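Local coordinates for pirin family protein (Acinetobacter baumannii, PDB 6D0P) that probably acts as an iron-dependent quercetin 2,3-dioxygenase of the pirin family, built from two cupin domains and able to bind manganese, at residues A[72-77]-A[247-252]; A[152-157]-A[163-168]; A[184-189]-A[196-201]; A[206-211]-A[238-243]. One frame throughout, in Å; residues are numbered along the deposited sequence.

Contact 1 of 4, residues A[72-77]-A[247-252]; sequences VTIAYQ and KFLVLT
Ile74 and Leu249 meet end to end across the boundary between the two cupin domains of this pirin, a case of two sheets of different domains joined by a few side chains while the CA atoms of Ile74 and Leu249 are 10.9 Å apart. The apolar part of the contact is small: Ile74 CD1 lies 4.0 Å from Leu249 CD2. With CG1 of Ile74 anti to the carbonyl carbon (chi1 -54°) and the chain then extended, CD1 is carried out toward the leucine. Tyr76 and Leu249 also point at each other from opposite directions; the OH of Tyr76 stands 4.1 Å from Leu249 CD1 and about as near to the rest of the isobutyl end.

The polar part runs through a water. That water donates to Tyr76 OH at 2.9 Å and to Phe248 O at 3.0 Å, linking a side chain of one domain to the backbone of the other. The same hydroxyl is hydrogen-bonded to Asp187 OD2 on strand 183-190, which gives it two polar partners beside the apolar contact.

Around it, Lys247 forms salt bridges with Glu212 and Glu124, the latter on strand 121-131. Tyr76 and Gln77 form a classic beta bulge opposite Glu124. Strand 69-75 pairs with strands 121-131 and 97-101 in the N-terminal sheet, whereas strand 245-253 lies between strands 205-210 and 183-190 in the C-terminal one.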
# COMPACT_ATOMS: atom_id res chain seq x y z
N VAL A 72 -4.92 -1.12 1.07
CA VAL A 72 -4.88 0.29 0.79
C VAL A 72 -4.61 0.45 -0.70
O VAL A 72 -3.57 -0.01 -1.19
CB VAL A 72 -3.81 1.02 1.62
CG1 VAL A 72 -3.85 2.52 1.37
CG2 VAL A 72 -3.94 0.69 3.10
N THR A 73 -5.54 1.08 -1.42
CA THR A 73 -5.38 1.28 -2.85
C THR A 73 -5.16 2.78 -3.09
O THR A 73 -5.99 3.61 -2.67
CB THR A 73 -6.58 0.72 -3.61
OG1 THR A 73 -6.73 -0.66 -3.27
CG2 THR A 73 -6.44 0.84 -5.11
N ILE A 74 -4.07 3.10 -3.75
CA ILE A 74 -3.66 4.47 -4.02
C ILE A 74 -3.63 4.65 -5.54
O ILE A 74 -2.81 4.02 -6.20
CB ILE A 74 -2.28 4.74 -3.38
CG1 ILE A 74 -2.24 4.39 -1.89
CG2 ILE A 74 -1.81 6.17 -3.65
CD1 ILE A 74 -0.82 4.43 -1.31
N ALA A 75 -4.51 5.48 -6.09
CA ALA A 75 -4.59 5.67 -7.55
C ALA A 75 -3.67 6.82 -7.97
O ALA A 75 -3.85 7.93 -7.49
CB ALA A 75 -6.02 5.94 -7.97
N TYR A 76 -2.74 6.57 -8.89
CA TYR A 76 -1.83 7.62 -9.40
C TYR A 76 -2.27 8.09 -10.79
O TYR A 76 -2.24 9.29 -11.10
CB TYR A 76 -0.38 7.14 -9.38
CG TYR A 76 0.19 6.98 -7.99
CD1 TYR A 76 0.30 8.06 -7.13
CD2 TYR A 76 0.65 5.76 -7.53
CE1 TYR A 76 0.82 7.93 -5.85
CE2 TYR A 76 1.18 5.61 -6.26
CZ TYR A 76 1.28 6.70 -5.42
OH TYR A 76 1.79 6.55 -4.16
N GLN A 77 -2.62 7.15 -11.66
CA GLN A 77 -3.10 7.46 -13.01
C GLN A 77 -4.24 6.50 -13.30
O GLN A 77 -4.16 5.31 -12.98
CB GLN A 77 -2.01 7.33 -14.08
CG GLN A 77 -0.81 8.24 -13.87
CD GLN A 77 0.11 8.27 -15.07
OE1 GLN A 77 -0.25 8.76 -16.14
NE2 GLN A 77 1.31 7.75 -14.90
N LYS A 247 9.33 9.23 -7.35
CA LYS A 247 8.08 8.92 -6.71
C LYS A 247 8.38 7.89 -5.62
O LYS A 247 9.00 6.83 -5.91
CB LYS A 247 7.04 8.31 -7.66
CG LYS A 247 6.65 9.11 -8.89
CD LYS A 247 5.95 8.21 -9.93
CE LYS A 247 5.80 8.78 -11.32
NZ LYS A 247 5.22 7.77 -12.26
N PHE A 248 7.99 8.20 -4.39
CA PHE A 248 8.34 7.33 -3.26
C PHE A 248 7.16 7.11 -2.31
O PHE A 248 6.13 7.79 -2.36
CB PHE A 248 9.47 7.97 -2.44
CG PHE A 248 9.04 9.19 -1.66
CD1 PHE A 248 8.50 9.09 -0.39
CD2 PHE A 248 9.16 10.45 -2.21
CE1 PHE A 248 8.03 10.20 0.29
CE2 PHE A 248 8.73 11.58 -1.52
CZ PHE A 248 8.16 11.46 -0.27
N LEU A 249 7.34 6.10 -1.47
CA LEU A 249 6.52 5.90 -0.29
C LEU A 249 7.46 5.66 0.88
O LEU A 249 8.57 5.09 0.72
CB LEU A 249 5.56 4.72 -0.39
CG LEU A 249 4.44 4.91 -1.39
CD1 LEU A 249 4.74 4.13 -2.63
CD2 LEU A 249 3.11 4.47 -0.79
N VAL A 250 7.06 6.17 2.02
CA VAL A 250 7.73 5.82 3.26
C VAL A 250 6.68 5.13 4.14
O VAL A 250 5.61 5.70 4.39
CB VAL A 250 8.35 7.04 3.95
CG1 VAL A 250 8.87 6.72 5.34
CG2 VAL A 250 9.44 7.65 3.09
N LEU A 251 6.98 3.93 4.59
CA LEU A 251 6.07 3.14 5.40
C LEU A 251 6.75 2.85 6.73
O LEU A 251 7.85 2.29 6.73
CB LEU A 251 5.79 1.83 4.67
CG LEU A 251 5.36 1.95 3.22
CD1 LEU A 251 5.28 0.56 2.60
CD2 LEU A 251 4.02 2.67 3.09
N THR A 252 6.14 3.25 7.83
CA THR A 252 6.73 2.94 9.14
C THR A 252 5.63 2.43 10.05
O THR A 252 4.43 2.75 9.85
CB THR A 252 7.41 4.14 9.82
OG1 THR A 252 6.48 4.92 10.56
CG2 THR A 252 8.12 5.03 8.82
O HOH W 1 4.28 7.84 -4.69

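Contact 2 of 4, residues A[152-157]-A[163-168]; sequences PDIALD and LRVIAG. With MG (magnesium ion), chain F.
A beta hairpin at the border of the C-terminal sheet brings Asp153 and Ile154 alongside Arg164 and Leu163, its strands 153-155 and 162-165 running antiparallel with segment axes 4.6 Å apart. Ile154 and Leu163 make the hydrogen-bonded pair: Ile154 N gives to Leu163 O at 2.7 Å in an almost straight bond (177°), and Leu163 N returns one to Ile154 O at 2.9 Å. Beyond the non-hydrogen-bonded pair Asp153 and Arg164, Val165 N reaches Pro152 O at 2.9 Å.

Strand 153-155 is an outermost strand of this seven-stranded cupin sheet, and the hairpin thus extends it past strand 183-190. On one face, a chi1 of -161° turns the carboxylate of Asp153 away from its backbone N and brings OD1 to 3.7 Å from Arg164 CG, touching the aliphatic stem rather than the guanidinium. The aspartate is hydrogen-bonded to His162, whereas the arginine chain, bent at chi3 (-61°), leads its guanidinium off to a salt bridge with Asp187. The opposite face is apolar, with Ile154 CG1 4.3 Å from Val165 CG2 and Tyr170 lying against both. Past the strand, Leu156 sends CD1 to within 4.0 Å of Leu163 CB, while its carbonyl oxygen binds a magnesium ion at 2.1 Å, beside four waters.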
# COMPACT_ATOMS: atom_id res chain seq x y z
N PRO A 152 -3.60 15.68 3.58
CA PRO A 152 -2.62 16.75 3.84
C PRO A 152 -1.37 16.52 2.96
O PRO A 152 -0.86 15.40 2.94
CB PRO A 152 -2.24 16.64 5.33
CG PRO A 152 -3.34 15.81 5.90
CD PRO A 152 -3.72 14.86 4.78
N ASP A 153 -0.93 17.57 2.29
CA ASP A 153 0.20 17.59 1.33
C ASP A 153 1.22 18.62 1.81
O ASP A 153 0.94 19.83 1.78
CB ASP A 153 -0.28 17.97 -0.07
CG ASP A 153 0.67 17.58 -1.20
OD1 ASP A 153 1.71 16.94 -0.91
OD2 ASP A 153 0.34 17.89 -2.37
N ILE A 154 2.40 18.15 2.20
CA ILE A 154 3.40 18.99 2.80
C ILE A 154 4.49 19.29 1.78
O ILE A 154 5.04 18.36 1.22
CB ILE A 154 3.98 18.30 4.05
CG1 ILE A 154 2.89 17.89 5.04
CG2 ILE A 154 5.06 19.15 4.70
CD1 ILE A 154 2.05 19.03 5.54
N ALA A 155 4.82 20.57 1.59
CA ALA A 155 5.90 20.92 0.69
C ALA A 155 7.22 20.69 1.42
O ALA A 155 7.42 21.22 2.51
CB ALA A 155 5.78 22.34 0.23
N LEU A 156 8.12 19.90 0.84
CA LEU A 156 9.39 19.60 1.49
C LEU A 156 10.48 20.60 1.09
O LEU A 156 11.53 20.66 1.74
CB LEU A 156 9.82 18.18 1.09
CG LEU A 156 8.91 17.07 1.57
CD1 LEU A 156 9.37 15.74 1.00
CD2 LEU A 156 8.87 17.04 3.10
N ASP A 157 10.28 21.30 -0.02
CA ASP A 157 11.23 22.32 -0.44
C ASP A 157 10.47 23.32 -1.32
O ASP A 157 9.25 23.21 -1.41
CB ASP A 157 12.43 21.71 -1.18
CG ASP A 157 12.04 20.83 -2.36
OD1 ASP A 157 11.03 21.16 -3.06
OD2 ASP A 157 12.75 19.82 -2.57
N LEU A 163 5.10 15.66 0.19
CA LEU A 163 4.79 14.46 0.89
C LEU A 163 3.31 14.51 1.30
O LEU A 163 2.85 15.53 1.86
CB LEU A 163 5.73 14.37 2.09
CG LEU A 163 5.59 13.15 2.99
CD1 LEU A 163 6.90 12.86 3.68
CD2 LEU A 163 4.48 13.36 4.01
N ARG A 164 2.57 13.44 1.02
CA ARG A 164 1.17 13.33 1.42
C ARG A 164 1.09 12.41 2.63
O ARG A 164 1.72 11.31 2.63
CB ARG A 164 0.31 12.73 0.30
CG ARG A 164 0.35 13.49 -1.01
CD ARG A 164 -0.85 13.12 -1.86
NE ARG A 164 -0.83 11.71 -2.17
CZ ARG A 164 -1.81 11.07 -2.80
NH1 ARG A 164 -1.68 9.79 -3.10
NH2 ARG A 164 -2.90 11.72 -3.15
N VAL A 165 0.35 12.82 3.64
CA VAL A 165 0.22 12.04 4.86
C VAL A 165 -1.05 11.19 4.74
O VAL A 165 -2.15 11.60 5.10
CB VAL A 165 0.21 12.93 6.11
CG1 VAL A 165 0.33 12.10 7.37
CG2 VAL A 165 1.32 13.98 6.06
N ILE A 166 -0.89 10.00 4.20
CA ILE A 166 -2.03 9.12 4.00
C ILE A 166 -2.49 8.57 5.36
O ILE A 166 -3.68 8.55 5.65
CB ILE A 166 -1.70 8.05 2.95
CG1 ILE A 166 -1.51 8.69 1.57
CG2 ILE A 166 -2.77 6.97 2.91
CD1 ILE A 166 -0.94 7.75 0.55
N ALA A 167 -1.54 8.16 6.18
CA ALA A 167 -1.79 7.71 7.53
C ALA A 167 -0.65 8.17 8.44
O ALA A 167 0.51 8.26 7.99
CB ALA A 167 -1.93 6.20 7.57
N GLY A 168 -0.95 8.35 9.71
CA GLY A 168 0.04 8.69 10.69
C GLY A 168 0.14 10.19 10.92
O GLY A 168 -0.86 10.91 11.06
MG MG F . 12.57 21.26 3.51
O HOH W 2 11.41 22.96 3.65
O HOH W 3 11.10 20.22 4.65
O HOH W 4 13.70 19.35 3.12
O HOH W 5 13.66 21.52 5.30

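Contact 3 of 4, residues A[184-189]-A[196-201]; sequences NVWDGK and HTLYVP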
# COMPACT_ATOMS: atom_id res chain seq x y z
N ASN A 184 2.74 4.91 9.90
CA ASN A 184 2.80 5.98 8.92
C ASN A 184 2.79 5.41 7.51
O ASN A 184 3.50 4.43 7.19
CB ASN A 184 4.09 6.81 9.04
CG ASN A 184 4.13 7.66 10.28
OD1 ASN A 184 3.27 8.52 10.46
ND2 ASN A 184 5.15 7.46 11.12
N VAL A 185 2.02 6.07 6.66
CA VAL A 185 2.06 5.81 5.24
C VAL A 185 2.14 7.18 4.60
O VAL A 185 1.18 7.98 4.69
CB VAL A 185 0.87 5.00 4.69
CG1 VAL A 185 0.92 4.92 3.17
CG2 VAL A 185 0.81 3.59 5.28
N TRP A 186 3.31 7.47 4.04
CA TRP A 186 3.55 8.74 3.39
C TRP A 186 3.92 8.49 1.93
O TRP A 186 4.67 7.56 1.63
CB TRP A 186 4.70 9.51 4.07
CG TRP A 186 4.59 9.67 5.55
CD1 TRP A 186 3.46 9.78 6.30
CD2 TRP A 186 5.70 9.84 6.46
NE1 TRP A 186 3.79 9.94 7.62
CE2 TRP A 186 5.16 9.99 7.74
CE3 TRP A 186 7.09 9.81 6.30
CZ2 TRP A 186 5.96 10.15 8.87
CZ3 TRP A 186 7.89 9.96 7.42
CH2 TRP A 186 7.32 10.13 8.69
N ASP A 187 3.40 9.28 1.00
CA ASP A 187 3.85 9.11 -0.39
C ASP A 187 4.24 10.48 -0.94
O ASP A 187 3.95 11.52 -0.35
CB ASP A 187 2.81 8.36 -1.25
CG ASP A 187 1.67 9.19 -1.80
OD1 ASP A 187 1.55 10.34 -1.39
OD2 ASP A 187 0.92 8.65 -2.65
N GLY A 188 4.86 10.52 -2.09
CA GLY A 188 5.17 11.83 -2.63
C GLY A 188 6.21 11.79 -3.72
O GLY A 188 6.46 10.74 -4.33
N LYS A 189 6.76 12.98 -3.96
CA LYS A 189 7.73 13.18 -4.99
C LYS A 189 8.87 14.04 -4.45
O LYS A 189 8.64 15.07 -3.80
CB LYS A 189 7.06 13.87 -6.19
CG LYS A 189 7.98 14.21 -7.34
CD LYS A 189 7.28 15.08 -8.37
CE LYS A 189 8.17 15.51 -9.51
NZ LYS A 189 7.52 16.58 -10.30
N HIS A 196 16.45 15.81 1.89
CA HIS A 196 15.46 15.89 2.96
C HIS A 196 15.77 14.91 4.09
O HIS A 196 16.14 13.77 3.84
CB HIS A 196 14.08 15.57 2.39
CG HIS A 196 13.83 16.28 1.11
ND1 HIS A 196 13.36 17.58 1.07
CD2 HIS A 196 14.02 15.89 -0.17
CE1 HIS A 196 13.27 17.96 -0.18
NE2 HIS A 196 13.64 16.93 -0.97
N THR A 197 15.59 15.38 5.32
CA THR A 197 15.76 14.54 6.50
C THR A 197 14.36 14.21 7.04
O THR A 197 13.52 15.10 7.23
CB THR A 197 16.64 15.22 7.55
OG1 THR A 197 17.94 15.32 6.98
CG2 THR A 197 16.72 14.47 8.86
N LEU A 198 14.11 12.93 7.24
CA LEU A 198 12.83 12.51 7.79
C LEU A 198 13.07 11.94 9.18
O LEU A 198 14.12 11.33 9.46
CB LEU A 198 12.18 11.47 6.87
CG LEU A 198 11.79 11.97 5.48
CD1 LEU A 198 13.01 12.06 4.58
CD2 LEU A 198 10.74 11.07 4.86
N TYR A 199 12.09 12.17 10.05
CA TYR A 199 12.11 11.66 11.41
C TYR A 199 10.97 10.67 11.56
O TYR A 199 9.81 10.95 11.17
CB TYR A 199 11.98 12.78 12.44
CG TYR A 199 13.10 13.77 12.34
CD1 TYR A 199 14.34 13.51 12.91
CD2 TYR A 199 12.94 14.95 11.64
CE1 TYR A 199 15.38 14.42 12.80
CE2 TYR A 199 13.97 15.87 11.53
CZ TYR A 199 15.19 15.60 12.10
OH TYR A 199 16.19 16.52 11.98
N VAL A 200 11.33 9.52 12.13
CA VAL A 200 10.46 8.36 12.32
C VAL A 200 10.50 7.99 13.81
O VAL A 200 11.49 8.23 14.47
CB VAL A 200 10.96 7.20 11.45
CG1 VAL A 200 10.28 5.87 11.77
CG2 VAL A 200 10.83 7.53 9.98
N PRO A 201 9.40 7.43 14.33
CA PRO A 201 9.45 6.99 15.71
C PRO A 201 10.47 5.88 15.99
O PRO A 201 10.63 4.93 15.21
CB PRO A 201 8.03 6.50 16.02
CG PRO A 201 7.17 7.23 15.05
CD PRO A 201 8.02 7.32 13.81
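Strands 183-190 and 195-199 face each other without pairing, the CA atoms of Trp186 and Leu198 standing 10.9 Å apart, as befits two sheets packed through their side chains in the beta sandwich of a cupin domain. Trp186 does most of the bridging. With CG anti to the carbonyl carbon (chi1 -52°), its six-membered ring reaches across to the second strand and turns its edge to Tyr199 O, which lies 3.6 Å from Trp186 CH2, near the ring plane. The indole also slides past Leu198, coming from the opposite direction; in one of the two conformers modelled for that leucine, CD2 of Leu198 lies obliquely 4.0 Å from Trp186 CZ3, a contact that is less certain for that reason.

One face of the indole carries Asn184 CB, 3.3 Å above the plane and offset toward the rim. Trp186 NE1 adds a weak hydrogen bond to Asn184 OD1, bent to 122° at the hydrogen. The asparagine amide has firmer partners elsewhere: ND2 is hydrogen-bonded to Thr252 OG1 and OD1 accepts from Glu169 N. Tyr170 meets the indole edge-to-face, while Leu163 and Val165 extend the apolar surroundings on the side of strand 162-165. At the end of the second segment, Asn184 ND2 touches Pro201 CD, 3.9 Å away.

Contact 4 of 4, residues A[206-211]-A[238-243]; sequences TLVVVL and FSLNAE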
# COMPACT_ATOMS: atom_id res chain seq x y z
N THR A 206 10.80 0.60 9.19
CA THR A 206 10.92 1.72 8.30
C THR A 206 11.30 1.20 6.92
O THR A 206 12.40 0.62 6.74
CB THR A 206 11.97 2.71 8.81
OG1 THR A 206 11.60 3.17 10.12
CG2 THR A 206 12.10 3.91 7.90
N LEU A 207 10.37 1.32 5.99
CA LEU A 207 10.57 0.89 4.63
C LEU A 207 10.54 2.11 3.70
O LEU A 207 9.62 2.93 3.79
CB LEU A 207 9.45 -0.09 4.25
CG LEU A 207 9.22 -1.24 5.22
CD1 LEU A 207 7.99 -2.01 4.81
CD2 LEU A 207 10.45 -2.15 5.28
N VAL A 208 11.55 2.23 2.84
CA VAL A 208 11.60 3.29 1.83
C VAL A 208 11.35 2.63 0.49
O VAL A 208 12.11 1.76 0.06
CB VAL A 208 12.94 4.04 1.84
CG1 VAL A 208 13.02 5.10 0.74
CG2 VAL A 208 13.20 4.64 3.22
N VAL A 209 10.23 2.99 -0.11
CA VAL A 209 9.84 2.41 -1.39
C VAL A 209 10.07 3.46 -2.48
O VAL A 209 9.56 4.57 -2.39
CB VAL A 209 8.37 1.94 -1.38
CG1 VAL A 209 7.97 1.34 -2.73
CG2 VAL A 209 8.12 0.96 -0.26
N VAL A 210 10.88 3.09 -3.47
CA VAL A 210 11.12 3.93 -4.60
C VAL A 210 10.35 3.33 -5.77
O VAL A 210 10.69 2.27 -6.26
CB VAL A 210 12.63 4.06 -4.90
CG1 VAL A 210 12.89 4.94 -6.12
CG2 VAL A 210 13.37 4.56 -3.69
N LEU A 211 9.29 4.01 -6.20
CA LEU A 211 8.49 3.52 -7.30
C LEU A 211 9.18 3.81 -8.64
O LEU A 211 9.24 2.93 -9.52
CB LEU A 211 7.11 4.18 -7.26
CG LEU A 211 6.29 3.92 -6.00
CD1 LEU A 211 5.01 4.74 -6.04
CD2 LEU A 211 5.99 2.44 -5.81
N PHE A 238 16.61 9.55 9.05
CA PHE A 238 17.32 9.19 7.85
C PHE A 238 17.13 10.32 6.84
O PHE A 238 16.22 11.16 7.00
CB PHE A 238 16.88 7.84 7.30
CG PHE A 238 15.45 7.77 6.81
CD1 PHE A 238 14.41 7.55 7.69
CD2 PHE A 238 15.16 7.92 5.46
CE1 PHE A 238 13.10 7.49 7.24
CE2 PHE A 238 13.85 7.84 5.01
CZ PHE A 238 12.82 7.62 5.90
N SER A 239 17.96 10.31 5.82
CA SER A 239 17.91 11.35 4.79
C SER A 239 17.70 10.72 3.41
O SER A 239 18.13 9.58 3.14
CB SER A 239 19.15 12.21 4.81
OG SER A 239 20.30 11.50 4.35
N LEU A 240 17.06 11.49 2.55
CA LEU A 240 16.85 11.13 1.17
C LEU A 240 17.33 12.30 0.30
O LEU A 240 16.98 13.47 0.55
CB LEU A 240 15.37 10.85 0.91
CG LEU A 240 14.74 9.64 1.59
CD1 LEU A 240 13.28 9.53 1.20
CD2 LEU A 240 15.46 8.35 1.23
N ASN A 241 18.11 11.99 -0.71
CA ASN A 241 18.66 13.01 -1.61
C ASN A 241 18.39 12.54 -3.04
O ASN A 241 18.97 11.54 -3.46
CB ASN A 241 20.16 13.20 -1.35
CG ASN A 241 20.71 14.51 -1.90
OD1 ASN A 241 20.02 15.23 -2.62
ND2 ASN A 241 21.94 14.82 -1.54
N ALA A 242 17.51 13.21 -3.76
CA ALA A 242 17.12 12.76 -5.10
C ALA A 242 18.19 13.07 -6.18
O ALA A 242 18.62 14.20 -6.34
CB ALA A 242 15.80 13.37 -5.47
N GLU A 243 18.51 12.06 -6.98
CA GLU A 243 19.44 12.20 -8.12
C GLU A 243 18.63 12.40 -9.41
O GLU A 243 19.16 12.83 -10.45
CB GLU A 243 20.34 10.97 -8.21
CG GLU A 243 21.20 10.74 -6.98
CD GLU A 243 22.49 11.54 -6.95
OE1 GLU A 243 22.55 12.59 -7.62
OE2 GLU A 243 23.44 11.11 -6.25
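Phe238 is met by two residues of strand 205-210 that come at its ring obliquely: Thr206 CG2 lies 3.8 Å from CE1 of Phe238, and Val208 CG2 lies 3.7 Å from its CE2. Both methyls lie on the same side of the ring, one near each of its meta carbons. Next along the strands, Val208 and Leu240 reach out tip to tip, with Val208 CG1 4.1 Å from Leu240 CD2. The valine thus divides its work, one methyl for the phenylalanine and the other for the leucine.

The ring owes its place to a chi1 of 65°, which sets CG of Phe238 between the backbone N and the carbonyl carbon. A chi1 of -58° puts OG1 of Thr206 beside the backbone N, where it is hydrogen-bonded to His204 O, and leaves CG2 on the far side from that N, facing the ring. Further out, Val200 and Leu231 touch Phe238, and Val215 and Val217 pack on Leu240.

Behind these side chains the two strands run almost parallel, 6° apart in direction, with axes 10.9 Å apart at their closest; they belong to opposing sheets of the C-terminal cupin domain. Since the meeting atoms are all carbon, cohesion here rests on dispersion and the exclusion of water, with the threonine's polar atom satisfied by a backbone carbonyl.

Overall arrangement
Contacts 2, 3 and 4 follow one another along the chain, and all fall between the two segments of contact 1, which spans the N- and C-terminal domains. Every contact reaches the seven-stranded C-terminal sheet, where strands 205-210, 245-253, 183-190, 162-165 and 153-155 lie side by side. Contact 2 builds the sheet's border, contacts 3 and 4 pack it against the four-stranded sheet, their centres about 9 Å apart, and contact 1 joins it to the N-terminal sheet. Asp187, in contact 3, joins contacts 1 and 2 by bonding both Tyr76 and Arg164. The manganese site lies in the N-terminal domain, with the ion about 14 Å from the Ile74 side chain.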